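Local coordinates for StAR-related lipid transfer protein 13 (Homo sapiens, PDB 2PSO) that acts as a GTPase-activating protein for RhoA and perhaps Cdc42, the chain here being its START domain, of a lipid-binding family, at residues 90-94 against 95-99. Residues are numbered along the deposited sequence; the frame is centred on the assembly and turned at random.
Sequences VLNRV and LRERH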
loop_
_atom_site.group_PDB
_atom_site.type_symbol
_atom_site.label_atom_id
_atom_site.label_comp_id
_atom_site.label_asym_id
_atom_site.label_seq_id
_atom_site.Cartn_x
_atom_site.Cartn_y
_atom_site.Cartn_z
ATOM N N VAL A 90 13.155 9.597 -0.931
ATOM C CA VAL A 90 12.192 8.524 -0.638
ATOM C C VAL A 90 11.147 8.300 -1.736
ATOM O O VAL A 90 10.736 7.155 -2.000
ATOM C CB VAL A 90 11.417 8.813 0.659
ATOM C CG1 VAL A 90 10.608 7.594 1.072
ATOM C CG2 VAL A 90 12.393 9.226 1.767
ATOM N N LEU A 91 10.721 9.398 -2.363
ATOM C CA LEU A 91 9.759 9.344 -3.429
ATOM C C LEU A 91 10.354 8.641 -4.641
ATOM O O LEU A 91 9.712 7.801 -5.256
ATOM C CB LEU A 91 9.284 10.760 -3.752
ATOM C CG LEU A 91 8.313 11.097 -4.908
ATOM C CD1 LEU A 91 9.082 11.038 -6.163
ATOM C CD2 LEU A 91 7.069 10.232 -5.007
ATOM N N ASN A 92 11.592 8.961 -4.972
ATOM C CA ASN A 92 12.224 8.340 -6.109
ATOM C C ASN A 92 12.432 6.879 -5.746
ATOM O O ASN A 92 12.362 5.986 -6.609
ATOM C CB ASN A 92 13.562 8.997 -6.422
ATOM C CG ASN A 92 14.272 8.312 -7.581
ATOM O OD1 ASN A 92 13.866 8.477 -8.734
ATOM N ND2 ASN A 92 15.308 7.488 -7.278
ATOM N N ARG A 93 12.654 6.617 -4.467
ATOM C CA ARG A 93 12.895 5.252 -4.070
ATOM C C ARG A 93 11.646 4.438 -4.316
ATOM O O ARG A 93 11.755 3.259 -4.700
ATOM C CB ARG A 93 13.300 5.148 -2.606
ATOM C CG ARG A 93 13.562 3.721 -2.146
ATOM C CD ARG A 93 14.568 2.955 -3.040
ATOM N NE ARG A 93 15.865 3.601 -3.163
ATOM C CZ ARG A 93 16.725 3.738 -2.157
ATOM N NH1 ARG A 93 17.874 4.350 -2.339
ATOM N NH2 ARG A 93 16.434 3.284 -0.953
ATOM N N VAL A 94 10.457 5.042 -4.114
ATOM C CA VAL A 94 9.240 4.267 -4.351
ATOM C C VAL A 94 8.944 4.255 -5.860
ATOM O O VAL A 94 8.466 3.272 -6.422
ATOM C CB VAL A 94 8.030 4.841 -3.619
ATOM C CG1 VAL A 94 6.793 4.060 -3.996
ATOM C CG2 VAL A 94 8.234 4.818 -2.140
ATOM N N LEU A 95 9.238 5.373 -6.511
ATOM C CA LEU A 95 8.768 5.582 -7.847
ATOM C C LEU A 95 9.627 4.864 -8.870
ATOM O O LEU A 95 9.076 4.208 -9.753
ATOM C CB LEU A 95 8.698 7.074 -8.140
ATOM C CG LEU A 95 7.831 7.587 -9.285
ATOM C CD1 LEU A 95 8.664 8.501 -10.140
ATOM C CD2 LEU A 95 7.330 6.493 -10.102
ATOM N N ARG A 96 10.961 4.972 -8.784
ATOM C CA ARG A 96 11.811 4.335 -9.813
ATOM C C ARG A 96 12.778 3.261 -9.310
ATOM O O ARG A 96 13.592 2.759 -10.083
ATOM C CB ARG A 96 12.605 5.384 -10.539
ATOM C CG ARG A 96 11.771 6.478 -11.219
ATOM C CD ARG A 96 11.018 5.913 -12.404
ATOM N NE ARG A 96 10.102 6.934 -12.887
ATOM C CZ ARG A 96 9.051 6.697 -13.665
ATOM N NH1 ARG A 96 8.284 7.712 -14.041
ATOM N NH2 ARG A 96 8.772 5.453 -14.058
ATOM N N GLU A 97 12.707 2.895 -8.030
ATOM C CA GLU A 97 13.769 2.083 -7.450
ATOM C C GLU A 97 13.268 0.905 -6.612
ATOM O O GLU A 97 13.886 0.532 -5.625
ATOM C CB GLU A 97 14.674 2.955 -6.589
ATOM C CG GLU A 97 15.548 3.878 -7.391
ATOM C CD GLU A 97 16.636 4.522 -6.571
ATOM O OE1 GLU A 97 16.379 4.938 -5.415
ATOM O OE2 GLU A 97 17.769 4.597 -7.098
ATOM N N ARG A 98 12.154 0.317 -7.010
ATOM C CA ARG A 98 11.465 -0.620 -6.148
ATOM C C ARG A 98 12.130 -2.007 -6.241
ATOM O O ARG A 98 11.891 -2.900 -5.431
ATOM C CB ARG A 98 9.985 -0.625 -6.522
ATOM C CG ARG A 98 9.192 -1.676 -5.862
ATOM C CD ARG A 98 7.751 -1.595 -6.178
ATOM N NE ARG A 98 7.034 -2.470 -5.260
ATOM C CZ ARG A 98 5.718 -2.645 -5.265
ATOM N NH1 ARG A 98 4.958 -2.009 -6.155
ATOM N NH2 ARG A 98 5.170 -3.461 -4.379
ATOM N N HIS A 99 13.013 -2.168 -7.220
ATOM C CA HIS A 99 13.785 -3.391 -7.332
ATOM C C HIS A 99 14.761 -3.416 -6.171
ATOM O O HIS A 99 15.200 -4.487 -5.750
ATOM C CB HIS A 99 14.504 -3.467 -8.672
ATOM C CG HIS A 99 15.109 -2.167 -9.102
ATOM N ND1 HIS A 99 16.430 -1.844 -8.861
ATOM C CD2 HIS A 99 14.571 -1.099 -9.745
ATOM C CE1 HIS A 99 16.680 -0.636 -9.341
ATOM N NE2 HIS A 99 15.567 -0.160 -9.875
#
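Arg-93 and Glu-97, four residues apart, illustrate how an i to i+4 salt bridge can join the last turn of a helix, here 87-96, to the residues that follow it. The bridge uses NE rather than the terminal nitrogens: Arg-93 NE donates to Glu-97 OE1 at 2.7 Å, nearly straight (165°). The oxygen lies at the guanidinium edge, close to its plane, whereas the nitrogen arrives from above the carboxylate plane. The two planes are turned 37° apart. Arg-93 leaves the backbone with CG anti to N (chi1 180°), then bends at chi2 and chi3, which brings CD within 3.6 Å of Glu-97 CB and curls the chain back alongside Glu-97, NE facing OE1. Asn-92 flanks the same carboxylate, its ND2 3.3 Å from Glu-97 CD, while its OD1 lies 3.8 Å from Arg-96 CB. Along the backbone, Leu-95 N and Arg-96 N keep helical bonds to Leu-91 O and Asn-92 O, whereas the next, Glu-97 N to Arg-93 O, is weak at 3.5 Å. That carbonyl also accepts from Trp-101 NE1. In the helix-grip fold of the START domain, helix 87-96 packs on the curved sheet: Leu-91 and Val-94 rest on strand 169-182, and Leu-95 meets Trp-142 of strand 134-143. Arg-96 pairs with Glu-119 of strand 118-125, and Arg-93 makes a cation-pi contact with Phe-225, just beyond helix 209-223.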